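Side-chain contacts in exodeoxyribonuclease III (Neisseria meningitidis, PDB 2JC4), which acts in DNA repair as a 3'-5' exonuclease of the AP/ExoA family and probably works with magnesium or manganese ions: residues N108-A111 against L112-K116; I166-S170 against V171-W175; G213-I216 against D217-L220. All blocks are in the same frame, centred on the assembly; numbering follows the deposited sequence. Where two conformers were deposited one is given.

Contact 1. Residues N108-A111 against L112-K116. With 2HP (dihydrogenphosphate ion), chain G; ACT (acetate ion), chain F.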
loop_
_atom_site.group_PDB
_atom_site.type_symbol
_atom_site.label_atom_id
_atom_site.label_comp_id
_atom_site.label_asym_id
_atom_site.label_seq_id
_atom_site.Cartn_x
_atom_site.Cartn_y
_atom_site.Cartn_z
ATOM N N ASN A 108 -5.609 -8.865 5.570
ATOM C CA ASN A 108 -6.815 -9.057 4.794
ATOM C C ASN A 108 -8.040 -9.219 5.698
ATOM O O ASN A 108 -9.008 -8.454 5.579
ATOM C CB ASN A 108 -6.655 -10.239 3.820
ATOM C CG ASN A 108 -7.913 -10.459 2.952
ATOM O OD1 ASN A 108 -8.984 -10.802 3.468
ATOM N ND2 ASN A 108 -7.785 -10.214 1.655
ATOM N N GLY A 109 -7.999 -10.211 6.597
ATOM C CA GLY A 109 -9.076 -10.403 7.569
ATOM C C GLY A 109 -9.958 -11.586 7.231
ATOM O O GLY A 109 -10.576 -12.140 8.124
ATOM N N GLU A 110 -10.024 -11.928 5.943
ATOM C CA GLU A 110 -10.713 -13.120 5.408
ATOM C C GLU A 110 -12.225 -13.003 5.378
ATOM O O GLU A 110 -12.829 -13.057 4.309
ATOM C CB GLU A 110 -10.314 -14.396 6.170
ATOM C CG GLU A 110 -10.767 -15.696 5.489
ATOM C CD GLU A 110 -10.079 -16.902 6.112
ATOM O OE1 GLU A 110 -10.294 -17.156 7.326
ATOM O OE2 GLU A 110 -9.294 -17.549 5.411
ATOM N N ALA A 111 -12.828 -12.871 6.556
ATOM C CA ALA A 111 -14.301 -12.812 6.720
ATOM C C ALA A 111 -14.526 -12.235 8.114
ATOM O O ALA A 111 -13.662 -12.374 8.993
ATOM C CB ALA A 111 -14.940 -14.227 6.619
ATOM N N LEU A 112 -15.659 -11.564 8.315
ATOM C CA LEU A 112 -15.905 -10.938 9.616
ATOM C C LEU A 112 -15.971 -11.947 10.747
ATOM O O LEU A 112 -15.680 -11.598 11.871
ATOM C CB LEU A 112 -17.140 -10.018 9.593
ATOM C CG LEU A 112 -16.814 -8.548 9.361
ATOM C CD1 LEU A 112 -16.198 -8.387 7.971
ATOM C CD2 LEU A 112 -18.080 -7.657 9.502
ATOM N N ASP A 113 -16.299 -13.209 10.435
ATOM C CA ASP A 113 -16.354 -14.257 11.494
ATOM C C ASP A 113 -15.082 -15.119 11.565
ATOM O O ASP A 113 -15.022 -16.112 12.315
ATOM C CB ASP A 113 -17.613 -15.126 11.341
ATOM C CG ASP A 113 -17.730 -15.763 9.958
ATOM O OD1 ASP A 113 -16.794 -15.596 9.134
ATOM O OD2 ASP A 113 -18.749 -16.457 9.699
ATOM N N SER A 114 -14.045 -14.722 10.822
ATOM C CA SER A 114 -12.755 -15.413 10.886
ATOM C C SER A 114 -11.933 -14.949 12.088
ATOM O O SER A 114 -11.977 -13.761 12.457
ATOM C CB SER A 114 -11.942 -15.162 9.586
ATOM O OG SER A 114 -10.621 -15.749 9.656
ATOM N N PRO A 115 -11.141 -15.868 12.674
ATOM C CA PRO A 115 -10.159 -15.482 13.668
ATOM C C PRO A 115 -9.156 -14.468 13.101
ATOM O O PRO A 115 -8.568 -13.695 13.845
ATOM C CB PRO A 115 -9.419 -16.788 13.989
ATOM C CG PRO A 115 -10.168 -17.882 13.402
ATOM C CD PRO A 115 -11.176 -17.328 12.420
ATOM N N LYS A 116 -8.940 -14.507 11.789
ATOM C CA LYS A 116 -8.061 -13.520 11.125
ATOM C C LYS A 116 -8.617 -12.098 11.170
ATOM O O LYS A 116 -7.876 -11.153 11.041
ATOM C CB LYS A 116 -7.731 -13.959 9.697
ATOM C CG LYS A 116 -6.955 -15.254 9.638
ATOM C CD LYS A 116 -6.704 -15.710 8.209
ATOM C CE LYS A 116 -5.985 -17.053 8.267
ATOM N NZ LYS A 116 -5.524 -17.468 6.912
HETATM P P 2HP G . -1.638 -17.238 7.422
HETATM O O1 2HP G . -2.675 -16.766 6.380
HETATM O O2 2HP G . -2.012 -17.148 8.909
HETATM O O3 2HP G . -0.296 -16.368 7.121
HETATM O O4 2HP G . -1.370 -18.777 7.045
HETATM C C ACT F . -8.717 -9.430 -1.631
HETATM O O ACT F . -9.574 -9.904 -0.857
HETATM O OXT ACT F . -7.888 -10.226 -2.144
HETATM C CH3 ACT F . -8.739 -7.964 -1.876
#
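Gly109, Glu110 and Ala111 fold back on Ser114 and Lys116 in the loop that leads into helix 115-135. Ser114 is the N-cap of that helix, and a type I beta turn from Ala111 to Ser114 precedes it. Asn108 starts the run with an Asx turn: its OD1 takes the Glu110 N-H on a lone pair in the carbonyl plane, at 2.9 Å. Its ND2 gives a bond of 3.1 Å to O of a bound acetate, which His167 also holds. The Asn108 side chain touches Asn148, the predicted transition-state stabiliser. Gly109 has a positive phi at which a side chain would collide with the carbonyl oxygen of Asn108. Its own O accepts from Ala111 N in a classic gamma turn centred on Glu110 and lies 3.7 Å from Lys116 CB. Glu110 sends its chain out extended, with CG opposite the backbone N (chi1 -168°). OE1 thereby meets Ser114 OG at 2.7 Å, on the anti side and 27° out of the carboxylate plane. The hydroxyl donates here, while the same OG accepts the Lys116 N-H at 3.0 Å as the capping bond. This second partner fixes the rotation of the serine. Lys116, extended beyond CG, crosses the Glu110 side chain obliquely. Its NZ stays beyond salt-bridge range of OE2 and instead bonds O1 of the dihydrogenphosphate ion at 3.0 Å. The nearby carboxylate and the phosphate would both be expected to favour the charged form of the lysine. Ala111 opens the beta turn; its O receives Ser114 N at 3.0 Å, with the donor 64° out of the carbonyl plane. The methyl carbon Ala111 CB lies 3.4 Å from Asp113 OD1.

Contact 2. Residues I166-S170 against V171-W175. With ACT (acetate ion), chain F.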
loop_
_atom_site.group_PDB
_atom_site.type_symbol
_atom_site.label_atom_id
_atom_site.label_comp_id
_atom_site.label_asym_id
_atom_site.label_seq_id
_atom_site.Cartn_x
_atom_site.Cartn_y
_atom_site.Cartn_z
ATOM N N ILE A 166 -16.310 -8.396 4.276
ATOM C CA ILE A 166 -14.873 -8.108 4.378
ATOM C C ILE A 166 -14.499 -6.949 3.419
ATOM O O ILE A 166 -15.047 -6.827 2.318
ATOM C CB ILE A 166 -14.011 -9.419 4.167
ATOM C CG1 ILE A 166 -12.555 -9.267 4.695
ATOM C CG2 ILE A 166 -14.055 -9.878 2.685
ATOM C CD1 ILE A 166 -12.400 -8.986 6.245
ATOM N N HIS A 167 -13.590 -6.094 3.869
ATOM C CA HIS A 167 -13.120 -4.899 3.164
ATOM C C HIS A 167 -14.023 -3.686 3.245
ATOM O O HIS A 167 -13.525 -2.564 3.233
ATOM C CB HIS A 167 -12.736 -5.143 1.683
ATOM C CG HIS A 167 -11.804 -6.287 1.474
ATOM N ND1 HIS A 167 -10.641 -6.447 2.202
ATOM C CD2 HIS A 167 -11.880 -7.356 0.637
ATOM C CE1 HIS A 167 -10.033 -7.555 1.810
ATOM N NE2 HIS A 167 -10.757 -8.120 0.856
ATOM N N CYS A 168 -15.336 -3.916 3.309
ATOM C CA CYS A 168 -16.325 -2.836 3.239
ATOM C C CYS A 168 -17.210 -2.667 4.485
ATOM O O CYS A 168 -18.243 -1.979 4.422
ATOM C CB CYS A 168 -17.230 -3.077 2.022
ATOM S SG CYS A 168 -16.307 -3.244 0.489
ATOM N N SER A 169 -16.834 -3.296 5.594
ATOM C CA SER A 169 -17.638 -3.210 6.826
ATOM C C SER A 169 -17.475 -1.882 7.558
ATOM O O SER A 169 -16.436 -1.187 7.456
ATOM C CB SER A 169 -17.343 -4.387 7.795
ATOM O OG SER A 169 -16.067 -4.234 8.414
ATOM N N SER A 170 -18.515 -1.520 8.291
ATOM C CA SER A 170 -18.511 -0.320 9.130
ATOM C C SER A 170 -17.341 -0.309 10.119
ATOM O O SER A 170 -16.651 0.724 10.298
ATOM C CB SER A 170 -19.868 -0.175 9.837
ATOM O OG SER A 170 -20.145 -1.289 10.702
ATOM N N VAL A 171 -17.058 -1.447 10.733
ATOM C CA VAL A 171 -15.947 -1.453 11.698
ATOM C C VAL A 171 -14.571 -1.275 11.025
ATOM O O VAL A 171 -13.727 -0.537 11.529
ATOM C CB VAL A 171 -15.985 -2.676 12.656
ATOM C CG1 VAL A 171 -15.803 -4.005 11.895
ATOM C CG2 VAL A 171 -14.979 -2.494 13.788
ATOM N N GLU A 172 -14.351 -1.951 9.903
ATOM C CA GLU A 172 -13.111 -1.751 9.122
ATOM C C GLU A 172 -12.987 -0.301 8.717
ATOM O O GLU A 172 -11.898 0.300 8.801
ATOM C CB GLU A 172 -13.121 -2.631 7.876
ATOM C CG GLU A 172 -12.753 -4.096 8.148
ATOM C CD GLU A 172 -13.098 -5.000 6.950
ATOM O OE1 GLU A 172 -14.292 -5.130 6.638
ATOM O OE2 GLU A 172 -12.185 -5.562 6.310
ATOM N N ARG A 173 -14.109 0.297 8.314
ATOM C CA ARG A 173 -14.070 1.715 7.932
ATOM C C ARG A 173 -13.703 2.609 9.120
ATOM O O ARG A 173 -12.967 3.593 8.971
ATOM C CB ARG A 173 -15.374 2.117 7.242
ATOM C CG ARG A 173 -15.476 1.479 5.886
ATOM C CD ARG A 173 -16.845 1.633 5.275
ATOM N NE ARG A 173 -16.776 1.180 3.869
ATOM C CZ ARG A 173 -17.840 0.942 3.115
ATOM N NH1 ARG A 173 -19.068 1.119 3.618
ATOM N NH2 ARG A 173 -17.681 0.566 1.844
ATOM N N GLN A 174 -14.120 2.199 10.318
ATOM C CA GLN A 174 -13.665 2.895 11.527
ATOM C C GLN A 174 -12.162 2.776 11.771
ATOM O O GLN A 174 -11.535 3.764 12.169
ATOM C CB GLN A 174 -14.435 2.466 12.773
ATOM C CG GLN A 174 -14.165 3.425 13.995
ATOM C CD GLN A 174 -14.435 4.902 13.663
ATOM O OE1 GLN A 174 -15.563 5.300 13.317
ATOM N NE2 GLN A 174 -13.404 5.721 13.776
ATOM N N TRP A 175 -11.580 1.604 11.513
ATOM C CA TRP A 175 -10.123 1.442 11.634
ATOM C C TRP A 175 -9.382 2.333 10.649
ATOM O O TRP A 175 -8.376 2.937 11.016
ATOM C CB TRP A 175 -9.678 -0.017 11.466
ATOM C CG TRP A 175 -10.390 -0.943 12.412
ATOM C CD1 TRP A 175 -10.978 -0.617 13.614
ATOM C CD2 TRP A 175 -10.599 -2.355 12.227
ATOM N NE1 TRP A 175 -11.561 -1.741 14.167
ATOM C CE2 TRP A 175 -11.342 -2.815 13.333
ATOM C CE3 TRP A 175 -10.265 -3.258 11.210
ATOM C CZ2 TRP A 175 -11.738 -4.146 13.459
ATOM C CZ3 TRP A 175 -10.672 -4.589 11.328
ATOM C CH2 TRP A 175 -11.391 -5.014 12.451
HETATM C C ACT F . -8.717 -9.430 -1.631
HETATM O O ACT F . -9.574 -9.904 -0.857
HETATM O OXT ACT F . -7.888 -10.226 -2.144
HETATM C CH3 ACT F . -8.739 -7.964 -1.876
#
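Glu172 reaches back from the first turn of helix 170-180 to grip His167 and Ser169 in the loop before it. CG lies opposite the carbonyl carbon (chi1 -79°), which brings the extended chain alongside the serine. Ser169 OG donates to Glu172 OE1 at 2.7 Å, on the anti lone pair. Ser169 N adds a weak bond to the same oxygen. Glu172 OE2 takes His167 N at 2.9 Å on its syn side, and Lys120 gives that oxygen a salt bridge. Ile166 CD1 covers the acid end, 3.4 Å from Glu172 OE2.

Arg173 leaves the helix on another side. Its guanidinium lies flat over Cys168 O, with CZ 3.2 Å from that oxygen and no bond between them. The plane is steered from outside, by NE to Ala150 O and by NH1 to Asp153. Arg173 N gives the first i to i+4 bond of the helix, to Ser169 O at 2.9 Å. Ser170 O takes the next one, from Gln174 N.

The His167 ring lies beside Asn148, a predicted active-site residue: ND1 donates to Asn148 O and NE2 bonds the acetate O at 2.7 Å. Cys168, modelled in two conformers, forms a disulfide with Cys156. Ser169 OG also accepts Glu172 N at 3.2 Å. Together, Ser169 at the N-cap and Glu172 three residues on form a capping box.

Contact 3. Residues G213-I216 against D217-L220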
loop_
_atom_site.group_PDB
_atom_site.type_symbol
_atom_site.label_atom_id
_atom_site.label_comp_id
_atom_site.label_asym_id
_atom_site.label_seq_id
_atom_site.Cartn_x
_atom_site.Cartn_y
_atom_site.Cartn_z
ATOM N N GLY A 213 -14.438 -3.494 -9.063
ATOM C CA GLY A 213 -13.326 -3.627 -8.117
ATOM C C GLY A 213 -13.571 -2.917 -6.777
ATOM O O GLY A 213 -14.684 -2.433 -6.493
ATOM N N LEU A 214 -12.537 -2.915 -5.933
ATOM C CA LEU A 214 -12.495 -2.181 -4.664
ATOM C C LEU A 214 -11.322 -1.168 -4.688
ATOM O O LEU A 214 -10.268 -1.427 -5.281
ATOM C CB LEU A 214 -12.329 -3.129 -3.482
ATOM C CG LEU A 214 -13.277 -4.351 -3.414
ATOM C CD1 LEU A 214 -12.847 -5.165 -2.223
ATOM C CD2 LEU A 214 -14.713 -3.930 -3.266
ATOM N N ARG A 215 -11.528 -0.016 -4.063
ATOM C CA ARG A 215 -10.404 0.886 -3.761
ATOM C C ARG A 215 -9.867 0.568 -2.380
ATOM O O ARG A 215 -10.395 1.063 -1.375
ATOM C CB ARG A 215 -10.794 2.375 -3.855
ATOM C CG ARG A 215 -9.602 3.330 -3.733
ATOM C CD ARG A 215 -10.027 4.821 -3.816
ATOM N NE ARG A 215 -10.781 5.228 -2.625
ATOM C CZ ARG A 215 -10.289 6.030 -1.669
ATOM N NH1 ARG A 215 -9.067 6.528 -1.776
ATOM N NH2 ARG A 215 -11.030 6.355 -0.626
ATOM N N ILE A 216 -8.807 -0.238 -2.335
ATOM C CA ILE A 216 -8.199 -0.662 -1.061
ATOM C C ILE A 216 -6.732 -0.318 -0.920
ATOM O O ILE A 216 -6.144 -0.532 0.160
ATOM C CB ILE A 216 -8.408 -2.186 -0.809
ATOM C CG1 ILE A 216 -7.843 -3.024 -1.986
ATOM C CG2 ILE A 216 -9.953 -2.476 -0.564
ATOM C CD1 ILE A 216 -7.969 -4.563 -1.771
ATOM N N ASP A 217 -6.122 0.160 -2.004
ATOM C CA ASP A 217 -4.751 0.635 -1.954
ATOM C C ASP A 217 -4.729 2.155 -1.885
ATOM O O ASP A 217 -5.281 2.851 -2.793
ATOM C CB ASP A 217 -4.005 0.139 -3.200
ATOM C CG ASP A 217 -4.011 -1.376 -3.300
ATOM O OD1 ASP A 217 -3.109 -1.970 -2.702
ATOM O OD2 ASP A 217 -4.868 -1.954 -4.025
ATOM N N HIS A 218 -4.092 2.682 -0.833
ATOM C CA HIS A 218 -4.257 4.132 -0.516
ATOM C C HIS A 218 -2.931 4.792 -0.270
ATOM O O HIS A 218 -1.949 4.111 0.006
ATOM C CB HIS A 218 -5.145 4.331 0.731
ATOM C CG HIS A 218 -6.471 3.629 0.652
ATOM N ND1 HIS A 218 -7.373 3.877 -0.349
ATOM C CD2 HIS A 218 -7.008 2.638 1.411
ATOM C CE1 HIS A 218 -8.434 3.092 -0.190
ATOM N NE2 HIS A 218 -8.237 2.333 0.879
ATOM N N ILE A 219 -2.911 6.129 -0.313
ATOM C CA ILE A 219 -1.695 6.886 0.028
ATOM C C ILE A 219 -2.140 7.970 1.014
ATOM O O ILE A 219 -2.899 8.853 0.648
ATOM C CB ILE A 219 -1.029 7.513 -1.221
ATOM C CG1 ILE A 219 -0.589 6.402 -2.207
ATOM C CG2 ILE A 219 0.234 8.321 -0.809
ATOM C CD1 ILE A 219 -0.091 6.912 -3.524
ATOM N N LEU A 220 -1.758 7.820 2.275
ATOM C CA LEU A 220 -2.233 8.727 3.329
ATOM C C LEU A 220 -1.074 9.664 3.649
ATOM O O LEU A 220 0.070 9.205 3.829
ATOM C CB LEU A 220 -2.723 7.970 4.582
ATOM C CG LEU A 220 -3.734 6.800 4.474
ATOM C CD1 LEU A 220 -4.343 6.488 5.848
ATOM C CD2 LEU A 220 -4.794 7.017 3.451
HETATM O O HOH W 1 -6.670 5.223 -2.729
#
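Arg215 and His218 cross at about a right angle, their guanidinium and ring planes 65° apart. The imidazole presents its CE1 corner to one guanidinium face, centred over it, with CE1 3.8 Å from Arg215 CZ. Arg215 bends at chi3 (70°), which swings the guanidinium round to that corner. A water bridges the two groups. It accepts from Arg215 NH1 at 2.9 Å, donates to Asp217 O at 2.7 Å and bonds His218 ND1 at 2.8 Å. The ring edge also meets the backbone, with CE1 3.1 Å from Arg215 O. Ile216 C lies over one ring face, offset toward the rim.

Salt bridges to Asp155 and Asp186 fix the guanidinium, and Ile149 O takes His218 NE2. Asp217 turns away from this pair. Its OD2 passes 3.8 Å from Ile216 CG1 and bonds His247 ND1 and Thr199 OG1, consistent with its predicted importance for catalysis.

The contact opens strand 217-221, which lies between strands 141-144 and 185-186. Ile219 packs on strand 250-254 of the other sheet, and Leu220 on helix 170-180.

How the contacts relate
Contacts 1 and 2 both cap the start of a helix near the surface, and contact 3 is buried at the start of a strand. Each cap pairs a serine N-cap with a glutamate, but only in contact 2, where the acid follows the serine, do they form a capping box. Contacts 1 and 2 touch through Asn108 and Ile166 and meet at the acetate. Contact 2 reaches contact 3 where His167 packs on Leu214. Contacts 1 and 3 do not touch. Contact 1 faces a bound phosphate, whereas contact 3 relies on water and inner salt bridges. Contacts 1 and 2 adjoin the predicted site residue Asn148, while contact 3 contains one, Asp217.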